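Local coordinates for protein tyrosinase (Aspergillus oryzae, PDB 6JU8) that probably uses a dinuclear copper centre and molecular oxygen to oxidise L-tyrosine and L-dopa to L-dopaquinone, at residues P21-I26 with Y437-T442; W150-F155 with C377-L382; D166-P171 with A264-P269. The protein carries 1 engineered substitution. All coordinates share one frame; numbering follows the deposited sequence.

In the fold
Contact 2 is the hub of the three, with its centre about 11 Å from that of contact 1 and about 13 Å from that of contact 3; the centres of contacts 1 and 3 are about 22 Å apart. Asp380, on the helix of contact 2, receives both tyrosines of contact 1, OD2 being 2.6 Å from Tyr439 OH and 2.7 Å from Tyr437 OH. On the other flank Trp150 NE1 lies 2.8 Å from Arg169 O, joining 150-155 to the 166-171 loop. Only contact 2 approaches the metals closely: the Ile379 side chain is about 6 Å from a copper ion, whereas those of Arg23 and Leu265 are each about 13 Å away.

Contact 1 (P21-I26 with Y437-T442); sequences PIRKDI and YDYAIT
The guanidinium of Arg23 lies flat over one face of the Tyr437 ring, the two planes 2° apart and CZ 3.4 Å from the ring centroid, almost exactly on the normal: a stacked cation-pi pair. At the guanidinium edge stands the Tyr439 hydroxyl, which accepts from Arg23 NH1 at 3.0 Å although it sits 19° out of the plane. NH1 also donates to a water at 2.9 Å, and that water in turn donates to Tyr437 OH at 2.8 Å. Both tyrosine hydroxyls have a further partner in Asp380 of helix 371-389, while Arg23 NE pairs with Glu115 of helix 103-129. The stack and the bonds at NH1 and NE hold the guanidinium flat and fix its rotation; the carboxylates of Glu115 and Asp380 probably balance its charge.

The side chain reaches this position because CG stands beside the backbone N (chi1 -73°) and the chain runs extended from there to NE. On the way its CB passes the Tyr439 ring obliquely, 3.6 Å from CE1. Beneath the stack the backbones form a single beta bridge between Ile22 and Asp438: Asp438 N donates to Pro21 O at 3.0 Å, and Arg23 N to Asp438 O at 2.9 Å. A second water, donating to Arg23 O at 2.7 Å and accepting from Ala440 N, extends this join.

An arginine near the N-terminus stacked on a Tyr-X-Tyr sequence near the end of the core, here Tyr437-Asp438-Tyr439, is the tyrosine motif of the tyrosinase family, which ties the two ends of the catalytic core together.

Contact 2 (W150-F155 with C377-L382); sequences WDFARF and CNIDRL
Asn378 and Arg381, on the copper-binding helix 371-389 just after the ligand His376, face Trp150, Asp151 and Phe152 of a loop that packs against that helix. Asn378 CB is pressed against Trp150 O at 3.1 Å. Its amide stands nearly upright on the Phe152 ring, the planes 83° apart, with ND2 over one face, 3.5 Å from CE2. Arg381 NH1 donates to Asn378 OD1 at 3.0 Å, on an in-plane lone pair, which settles which end of the amide is oxygen.

The 369-380 range is the family's second copper-binding signature, and Ile379 at its end packs against His332 as well as against the loop. Ile379 CD1 meets the Phe152 ring in its plane, 3.7 Å from CE2, while Leu382 CD1 approaches CZ at 3.7 Å. Phe152 CG sits between its backbone N and carbonyl carbon (chi1 55°), bringing the ring across to these groups.

Asp151, which starts a type I turn and closes an Asx turn onto Ala153 N, receives a water at OD1 (2.7 Å) that accepts from Asn378 ND2 at 2.9 Å. OD2 lies well out of the Arg381 guanidinium plane, 3.7 Å from NH1, a long salt bridge without a directed N-H; Tyr456 OH hydrogen-bonds both Asp151 OD2 and Arg381 NH2.

Contact 3 (D166-P171 with A264-P269); sequences DELRLP and ALNEHP
The carboxamide of Asn266 is set edge-on to the backbone of Leu168 and makes two hydrogen bonds with that one residue. Leu168 N donates to Asn266 OD1 at 2.9 Å with an N-H...O angle of 156°, arriving in the carbonyl plane on a lone pair. In return Asn266 ND2 donates to Leu168 O, also at 2.9 Å and at 161°, with the acceptor close to the amide plane. Two nearly straight bonds to one flat group fix its rotation and tell oxygen from nitrogen. Asn266 CG stands beside its backbone N, opposite the carbonyl carbon (chi1 -68°), which directs the amide from the helix to the loop. ND2 has a second acceptor in Asn262 O, one helical turn earlier.

Glu167 is modelled in two conformations. In the one described here it crosses the asparagine at about a right angle, its CG 3.3 Å from Asn266 ND2, and OE1 accepts from Arg169 NE at 2.9 Å, from above the carboxylate plane, as part of a salt bridge, and also bonds Tyr246 of the second subunit. Below the amide the contact is apolar. Leu265 lies against the loop, its CB 4.3 Å from Leu168 CB; its CD1 meets Leu170 CD2 at 4.1 Å, these two side chains again crossing at roughly a right angle.

The Asn266 amide thus pairs with Leu168 much as a peptide group would, and Asn262 OD1 adds a bond to Leu170 N; together they bind the 166-171 loop to the C-terminal half of helix 258-267, beside the subunit interface.

Contact 1 (P21-I26 with Y437-T442)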
loop_
_atom_site.group_PDB
_atom_site.type_symbol
_atom_site.label_atom_id
_atom_site.label_comp_id
_atom_site.label_asym_id
_atom_site.label_seq_id
_atom_site.Cartn_x
_atom_site.Cartn_y
_atom_site.Cartn_z
ATOM N N PRO A 21 -30.289 17.026 -7.762
ATOM C CA PRO A 21 -28.824 17.028 -7.954
ATOM C C PRO A 21 -28.305 15.646 -8.330
ATOM O O PRO A 21 -28.848 14.585 -8.022
ATOM C CB PRO A 21 -28.324 17.456 -6.575
ATOM C CG PRO A 21 -29.472 18.252 -6.010
ATOM C CD PRO A 21 -30.665 17.407 -6.386
ATOM N N ILE A 22 -27.176 15.670 -9.045
ATOM C CA ILE A 22 -26.641 14.446 -9.637
ATOM C C ILE A 22 -25.476 13.869 -8.853
ATOM O O ILE A 22 -24.580 14.535 -8.311
ATOM C CB ILE A 22 -26.220 14.699 -11.093
ATOM C CG1 ILE A 22 -24.942 15.520 -11.248
ATOM C CG2 ILE A 22 -27.355 15.357 -11.874
ATOM C CD1 ILE A 22 -24.380 15.479 -12.655
ATOM N N ARG A 23 -25.477 12.536 -8.801
ATOM C CA ARG A 23 -24.347 11.730 -8.344
ATOM C C ARG A 23 -23.344 11.675 -9.499
ATOM O O ARG A 23 -23.690 11.099 -10.545
ATOM C CB ARG A 23 -24.832 10.332 -7.955
ATOM C CG ARG A 23 -25.604 10.312 -6.638
ATOM C CD ARG A 23 -26.210 8.939 -6.376
ATOM N NE ARG A 23 -26.839 8.890 -5.044
ATOM C CZ ARG A 23 -27.342 7.773 -4.531
ATOM N NH1 ARG A 23 -27.295 6.644 -5.237
ATOM N NH2 ARG A 23 -27.898 7.774 -3.329
ATOM N N LYS A 24 -22.163 12.239 -9.278
ATOM C CA LYS A 24 -21.155 12.368 -10.323
ATOM C C LYS A 24 -20.146 11.240 -10.303
ATOM O O LYS A 24 -19.943 10.568 -9.284
ATOM C CB LYS A 24 -20.413 13.705 -10.124
ATOM C CG LYS A 24 -21.341 14.900 -10.300
ATOM C CD LYS A 24 -20.599 16.213 -10.036
ATOM C CE LYS A 24 -21.373 17.401 -10.568
ATOM N NZ LYS A 24 -20.639 18.666 -10.281
ATOM N N ASP A 25 -19.474 11.026 -11.434
ATOM C CA ASP A 25 -18.348 10.093 -11.511
ATOM C C ASP A 25 -17.255 10.614 -10.595
ATOM O O ASP A 25 -16.854 11.771 -10.667
ATOM C CB ASP A 25 -17.894 10.018 -12.962
ATOM C CG ASP A 25 -16.680 9.156 -13.224
ATOM O OD1 ASP A 25 -15.675 9.255 -12.490
ATOM O OD2 ASP A 25 -16.735 8.397 -14.220
ATOM N N ILE A 26 -16.807 9.769 -9.675
ATOM C CA ILE A 26 -15.906 10.286 -8.648
ATOM C C ILE A 26 -14.582 10.777 -9.208
ATOM O O ILE A 26 -13.962 11.647 -8.589
ATOM C CB ILE A 26 -15.674 9.216 -7.559
ATOM C CG1 ILE A 26 -15.026 9.885 -6.338
ATOM C CG2 ILE A 26 -14.894 8.031 -8.105
ATOM C CD1 ILE A 26 -14.918 9.044 -5.105
ATOM N N TYR A 437 -32.077 12.279 -5.812
ATOM C CA TYR A 437 -30.827 12.278 -6.552
ATOM C C TYR A 437 -31.127 11.793 -7.966
ATOM O O TYR A 437 -32.179 11.204 -8.242
ATOM C CB TYR A 437 -29.757 11.398 -5.906
ATOM C CG TYR A 437 -30.056 9.910 -5.928
ATOM C CD1 TYR A 437 -29.751 9.135 -7.026
ATOM C CD2 TYR A 437 -30.672 9.291 -4.836
ATOM C CE1 TYR A 437 -30.041 7.770 -7.033
ATOM C CE2 TYR A 437 -30.950 7.931 -4.816
ATOM C CZ TYR A 437 -30.626 7.176 -5.931
ATOM O OH TYR A 437 -30.906 5.824 -5.908
ATOM N N ASP A 438 -30.160 12.036 -8.839
ATOM C CA ASP A 438 -30.285 11.511 -10.208
ATOM C C ASP A 438 -28.876 11.244 -10.740
ATOM O O ASP A 438 -27.879 11.521 -10.055
ATOM C CB ASP A 438 -31.044 12.494 -11.076
ATOM C CG ASP A 438 -31.769 11.930 -12.274
ATOM O OD1 ASP A 438 -31.614 10.721 -12.557
ATOM O OD2 ASP A 438 -32.478 12.719 -12.934
ATOM N N TYR A 439 -28.788 10.686 -11.940
ATOM C CA TYR A 439 -27.528 10.487 -12.652
ATOM C C TYR A 439 -27.566 11.281 -13.953
ATOM O O TYR A 439 -28.610 11.346 -14.601
ATOM C CB TYR A 439 -27.306 8.997 -12.963
ATOM C CG TYR A 439 -27.296 8.177 -11.686
ATOM C CD1 TYR A 439 -26.165 8.188 -10.867
ATOM C CD2 TYR A 439 -28.409 7.423 -11.311
ATOM C CE1 TYR A 439 -26.129 7.451 -9.692
ATOM C CE2 TYR A 439 -28.381 6.684 -10.132
ATOM C CZ TYR A 439 -27.247 6.707 -9.329
ATOM O OH TYR A 439 -27.196 5.989 -8.148
ATOM N N ALA A 440 -26.451 11.859 -14.359
ATOM C CA ALA A 440 -26.451 12.585 -15.632
ATOM C C ALA A 440 -26.966 11.723 -16.782
ATOM O O ALA A 440 -27.728 12.194 -17.637
ATOM C CB ALA A 440 -25.064 13.087 -15.995
ATOM N N ILE A 441 -26.531 10.472 -16.802
ATOM C CA ILE A 441 -26.880 9.601 -17.913
ATOM C C ILE A 441 -28.369 9.309 -18.012
ATOM O O ILE A 441 -28.784 8.942 -19.125
ATOM C CB ILE A 441 -26.063 8.307 -17.847
ATOM C CG1 ILE A 441 -26.117 7.532 -19.169
ATOM C CG2 ILE A 441 -26.477 7.428 -16.678
ATOM C CD1 ILE A 441 -25.004 6.491 -19.253
ATOM N N THR A 442 -29.110 9.474 -16.924
ATOM C CA THR A 442 -30.560 9.219 -16.945
ATOM C C THR A 442 -31.361 10.506 -17.074
ATOM O O THR A 442 -32.592 10.489 -16.988
ATOM C CB THR A 442 -31.048 8.410 -15.734
ATOM O OG1 THR A 442 -30.570 8.931 -14.486
ATOM C CG2 THR A 442 -30.506 6.987 -15.799
HETATM O O HOH W 1 -29.128 4.933 -3.880
HETATM O O HOH W 2 -23.890 11.372 -13.213
#

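Contact 2 (W150-F155 with C377-L382)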
loop_
_atom_site.group_PDB
_atom_site.type_symbol
_atom_site.label_atom_id
_atom_site.label_comp_id
_atom_site.label_asym_id
_atom_site.label_seq_id
_atom_site.Cartn_x
_atom_site.Cartn_y
_atom_site.Cartn_z
ATOM N N TRP A 150 -18.249 5.199 -8.493
ATOM C CA TRP A 150 -17.055 4.710 -9.185
ATOM C C TRP A 150 -17.444 3.968 -10.454
ATOM O O TRP A 150 -18.061 2.900 -10.400
ATOM C CB TRP A 150 -16.264 3.781 -8.267
ATOM C CG TRP A 150 -15.154 3.056 -8.976
ATOM C CD1 TRP A 150 -14.269 3.572 -9.873
ATOM C CD2 TRP A 150 -14.840 1.663 -8.809
ATOM N NE1 TRP A 150 -13.417 2.573 -10.292
ATOM C CE2 TRP A 150 -13.745 1.399 -9.662
ATOM C CE3 TRP A 150 -15.387 0.622 -8.051
ATOM C CZ2 TRP A 150 -13.167 0.133 -9.770
ATOM C CZ3 TRP A 150 -14.817 -0.638 -8.162
ATOM C CH2 TRP A 150 -13.725 -0.871 -9.018
ATOM N N ASP A 151 -17.097 4.558 -11.593
ATOM C CA ASP A 151 -17.398 3.907 -12.866
ATOM C C ASP A 151 -16.334 2.860 -13.171
ATOM O O ASP A 151 -15.320 3.108 -13.832
ATOM C CB ASP A 151 -17.523 4.920 -14.009
ATOM C CG ASP A 151 -18.265 4.272 -15.185
ATOM O OD1 ASP A 151 -18.268 3.035 -15.290
ATOM O OD2 ASP A 151 -18.869 5.038 -15.968
ATOM N N PHE A 152 -16.570 1.658 -12.645
ATOM C CA PHE A 152 -15.604 0.563 -12.787
ATOM C C PHE A 152 -15.474 0.097 -14.238
ATOM O O PHE A 152 -14.539 -0.658 -14.553
ATOM C CB PHE A 152 -15.913 -0.603 -11.838
ATOM C CG PHE A 152 -17.307 -1.177 -11.954
ATOM C CD1 PHE A 152 -17.706 -1.854 -13.102
ATOM C CD2 PHE A 152 -18.233 -1.026 -10.925
ATOM C CE1 PHE A 152 -19.002 -2.374 -13.195
ATOM C CE2 PHE A 152 -19.513 -1.563 -10.981
ATOM C CZ PHE A 152 -19.891 -2.239 -12.140
ATOM N N ALA A 153 -16.386 0.497 -15.125
ATOM C CA ALA A 153 -16.399 0.048 -16.509
ATOM C C ALA A 153 -15.921 1.115 -17.483
ATOM O O ALA A 153 -15.874 0.842 -18.687
ATOM C CB ALA A 153 -17.792 -0.430 -16.867
ATOM N N ARG A 154 -15.551 2.296 -17.014
ATOM C CA ARG A 154 -15.108 3.393 -17.860
ATOM C C ARG A 154 -13.587 3.497 -17.804
ATOM O O ARG A 154 -13.009 3.484 -16.716
ATOM C CB ARG A 154 -15.719 4.711 -17.363
ATOM C CG ARG A 154 -15.393 5.913 -18.258
ATOM C CD ARG A 154 -16.095 7.145 -17.688
ATOM N NE ARG A 154 -15.846 8.299 -18.541
ATOM C CZ ARG A 154 -15.995 9.560 -18.145
ATOM N NH1 ARG A 154 -16.362 9.851 -16.915
ATOM N NH2 ARG A 154 -15.750 10.540 -18.998
ATOM N N PHE A 155 -12.910 3.622 -18.939
ATOM C CA PHE A 155 -11.461 3.787 -18.911
ATOM C C PHE A 155 -11.114 5.086 -18.203
ATOM O O PHE A 155 -11.717 6.131 -18.492
ATOM C CB PHE A 155 -10.942 3.825 -20.356
ATOM C CG PHE A 155 -11.132 2.518 -21.087
ATOM C CD1 PHE A 155 -10.856 1.297 -20.481
ATOM C CD2 PHE A 155 -11.588 2.512 -22.399
ATOM C CE1 PHE A 155 -10.992 0.129 -21.209
ATOM C CE2 PHE A 155 -11.710 1.342 -23.138
ATOM C CZ PHE A 155 -11.411 0.136 -22.535
ATOM N N CYS A 377 -22.792 2.668 -5.451
ATOM C CA CYS A 377 -23.374 3.812 -6.125
ATOM C C CYS A 377 -23.407 3.576 -7.632
ATOM O O CYS A 377 -24.445 3.835 -8.289
ATOM C CB CYS A 377 -22.633 5.089 -5.679
ATOM S SG CYS A 377 -23.569 6.538 -6.262
ATOM N N ASN A 378 -22.356 2.986 -8.211
ATOM C CA ASN A 378 -22.437 2.644 -9.631
ATOM C C ASN A 378 -23.385 1.484 -9.901
ATOM O O ASN A 378 -24.046 1.476 -10.947
ATOM C CB ASN A 378 -21.061 2.301 -10.237
ATOM C CG ASN A 378 -21.129 2.390 -11.753
ATOM O OD1 ASN A 378 -21.677 3.370 -12.293
ATOM N ND2 ASN A 378 -20.616 1.403 -12.466
ATOM N N ILE A 379 -23.498 0.505 -9.005
ATOM C CA ILE A 379 -24.498 -0.558 -9.222
ATOM C C ILE A 379 -25.894 0.052 -9.242
ATOM O O ILE A 379 -26.748 -0.364 -10.046
ATOM C CB ILE A 379 -24.330 -1.659 -8.176
ATOM C CG1 ILE A 379 -22.951 -2.327 -8.307
ATOM C CG2 ILE A 379 -25.474 -2.668 -8.212
ATOM C CD1 ILE A 379 -22.697 -2.948 -9.675
ATOM N N ASP A 380 -26.130 1.057 -8.397
ATOM C CA ASP A 380 -27.412 1.767 -8.414
ATOM C C ASP A 380 -27.638 2.488 -9.733
ATOM O O ASP A 380 -28.748 2.473 -10.290
ATOM C CB ASP A 380 -27.464 2.773 -7.245
ATOM C CG ASP A 380 -28.901 3.256 -7.097
ATOM O OD1 ASP A 380 -29.733 2.406 -6.715
ATOM O OD2 ASP A 380 -29.193 4.434 -7.394
ATOM N N ARG A 381 -26.590 3.135 -10.237
ATOM C CA ARG A 381 -26.625 3.825 -11.541
ATOM C C ARG A 381 -26.917 2.855 -12.684
ATOM O O ARG A 381 -27.731 3.142 -13.568
ATOM C CB ARG A 381 -25.280 4.548 -11.714
ATOM C CG ARG A 381 -25.147 5.235 -13.093
ATOM C CD ARG A 381 -23.862 6.085 -13.081
ATOM N NE ARG A 381 -23.491 6.512 -14.421
ATOM C CZ ARG A 381 -22.789 5.757 -15.274
ATOM N NH1 ARG A 381 -22.398 4.527 -14.927
ATOM N NH2 ARG A 381 -22.493 6.206 -16.480
ATOM N N LEU A 382 -26.243 1.700 -12.678
ATOM C CA LEU A 382 -26.491 0.699 -13.716
ATOM C C LEU A 382 -27.935 0.215 -13.657
ATOM O O LEU A 382 -28.581 0.017 -14.685
ATOM C CB LEU A 382 -25.544 -0.484 -13.555
ATOM C CG LEU A 382 -24.064 -0.185 -13.869
ATOM C CD1 LEU A 382 -23.220 -1.404 -13.549
ATOM C CD2 LEU A 382 -23.884 0.256 -15.317
HETATM O O HOH W 3 -20.537 1.624 -15.405
#

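Contact 3 (D166-P171 with A264-P269)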
loop_
_atom_site.group_PDB
_atom_site.type_symbol
_atom_site.label_atom_id
_atom_site.label_comp_id
_atom_site.label_asym_id
_atom_site.label_seq_id
_atom_site.Cartn_x
_atom_site.Cartn_y
_atom_site.Cartn_z
ATOM N N ASP A 166 -7.093 3.921 -21.429
ATOM C CA ASP A 166 -6.933 2.595 -21.986
ATOM C C ASP A 166 -7.166 1.505 -20.946
ATOM O O ASP A 166 -7.162 0.313 -21.266
ATOM C CB ASP A 166 -5.508 2.483 -22.549
ATOM C CG ASP A 166 -4.406 2.734 -21.538
ATOM O OD1 ASP A 166 -4.629 3.418 -20.513
ATOM O OD2 ASP A 166 -3.269 2.236 -21.774
ATOM N N GLU A 167 -7.281 1.871 -19.670
ATOM C CA GLU A 167 -7.178 1.106 -18.437
ATOM C C GLU A 167 -8.356 1.373 -17.499
ATOM O O GLU A 167 -8.634 2.551 -17.203
ATOM C CB GLU A 167 -5.888 1.457 -17.655
ATOM C CG GLU A 167 -5.560 0.531 -16.502
ATOM C CD GLU A 167 -4.478 0.951 -15.533
ATOM O OE1 GLU A 167 -4.012 2.112 -15.518
ATOM O OE2 GLU A 167 -4.032 0.106 -14.703
ATOM N N LEU A 168 -9.046 0.361 -16.968
ATOM C CA LEU A 168 -9.947 0.572 -15.849
ATOM C C LEU A 168 -9.120 0.763 -14.590
ATOM O O LEU A 168 -8.038 0.179 -14.439
ATOM C CB LEU A 168 -10.872 -0.641 -15.726
ATOM C CG LEU A 168 -11.648 -1.056 -16.976
ATOM C CD1 LEU A 168 -12.425 -2.335 -16.696
ATOM C CD2 LEU A 168 -12.580 0.071 -17.401
ATOM N N ARG A 169 -9.593 1.590 -13.672
ATOM C CA ARG A 169 -8.801 1.879 -12.483
ATOM C C ARG A 169 -9.700 2.105 -11.282
ATOM O O ARG A 169 -10.802 2.666 -11.414
ATOM C CB ARG A 169 -7.978 3.165 -12.643
ATOM C CG ARG A 169 -6.928 3.107 -13.761
ATOM C CD ARG A 169 -6.134 4.415 -13.717
ATOM N NE ARG A 169 -5.307 4.583 -14.916
ATOM C CZ ARG A 169 -4.733 5.745 -15.209
ATOM N NH1 ARG A 169 -4.932 6.794 -14.407
ATOM N NH2 ARG A 169 -3.982 5.838 -16.303
ATOM N N LEU A 170 -9.189 1.761 -10.094
ATOM C CA LEU A 170 -9.817 2.332 -8.893
ATOM C C LEU A 170 -9.836 3.861 -8.938
ATOM O O LEU A 170 -8.985 4.497 -9.554
ATOM C CB LEU A 170 -9.056 1.924 -7.628
ATOM C CG LEU A 170 -8.954 0.442 -7.312
ATOM C CD1 LEU A 170 -8.374 0.186 -5.920
ATOM C CD2 LEU A 170 -10.260 -0.297 -7.476
ATOM N N PRO A 171 -10.779 4.503 -8.256
ATOM C CA PRO A 171 -10.802 5.981 -8.244
ATOM C C PRO A 171 -9.472 6.578 -7.797
ATOM O O PRO A 171 -8.821 6.094 -6.855
ATOM C CB PRO A 171 -11.838 6.300 -7.154
ATOM C CG PRO A 171 -12.753 5.115 -7.180
ATOM C CD PRO A 171 -11.851 3.914 -7.431
ATOM N N ALA A 264 -6.289 -6.756 -11.690
ATOM C CA ALA A 264 -7.420 -7.668 -11.728
ATOM C C ALA A 264 -8.571 -7.096 -12.547
ATOM O O ALA A 264 -9.211 -7.823 -13.295
ATOM C CB ALA A 264 -7.911 -7.931 -10.305
ATOM N N LEU A 265 -8.879 -5.809 -12.414
ATOM C CA LEU A 265 -9.953 -5.195 -13.189
ATOM C C LEU A 265 -9.706 -5.377 -14.677
ATOM O O LEU A 265 -10.661 -5.659 -15.411
ATOM C CB LEU A 265 -10.108 -3.718 -12.842
ATOM C CG LEU A 265 -10.563 -3.361 -11.438
ATOM C CD1 LEU A 265 -10.365 -1.856 -11.251
ATOM C CD2 LEU A 265 -12.015 -3.730 -11.209
ATOM N N ASN A 266 -8.451 -5.215 -15.108
ATOM C CA ASN A 266 -8.145 -5.282 -16.527
ATOM C C ASN A 266 -7.872 -6.682 -17.029
ATOM O O ASN A 266 -8.060 -6.939 -18.234
ATOM C CB ASN A 266 -6.984 -4.314 -16.825
ATOM C CG ASN A 266 -7.463 -2.886 -16.640
ATOM O OD1 ASN A 266 -8.248 -2.360 -17.441
ATOM N ND2 ASN A 266 -7.018 -2.257 -15.552
ATOM N N GLU A 267 -7.527 -7.618 -16.153
ATOM C CA GLU A 267 -7.415 -9.034 -16.511
ATOM C C GLU A 267 -8.758 -9.764 -16.430
ATOM O O GLU A 267 -8.888 -10.822 -17.049
ATOM C CB GLU A 267 -6.403 -9.751 -15.610
ATOM C CG GLU A 267 -4.961 -9.340 -15.904
ATOM C CD GLU A 267 -3.937 -10.376 -15.508
ATOM O OE1 GLU A 267 -2.758 -10.175 -15.853
ATOM O OE2 GLU A 267 -4.282 -11.383 -14.860
ATOM N N HIS A 268 -9.713 -9.201 -15.710
ATOM C CA HIS A 268 -11.075 -9.684 -15.559
ATOM C C HIS A 268 -11.206 -11.185 -15.379
ATOM O O HIS A 268 -11.902 -11.833 -16.168
ATOM C CB HIS A 268 -11.925 -9.182 -16.738
ATOM C CG HIS A 268 -11.410 -9.510 -18.099
ATOM N ND1 HIS A 268 -11.564 -10.730 -18.709
ATOM C CD2 HIS A 268 -10.736 -8.731 -18.982
ATOM C CE1 HIS A 268 -10.993 -10.723 -19.907
ATOM N NE2 HIS A 268 -10.509 -9.515 -20.102
ATOM N N PRO A 269 -10.609 -11.765 -14.339
ATOM C CA PRO A 269 -10.752 -13.214 -14.125
ATOM C C PRO A 269 -12.109 -13.564 -13.550
ATOM O O PRO A 269 -12.290 -13.664 -12.335
ATOM C CB PRO A 269 -9.604 -13.494 -13.153
ATOM C CG PRO A 269 -9.417 -12.225 -12.387
ATOM C CD PRO A 269 -9.742 -11.115 -13.343
#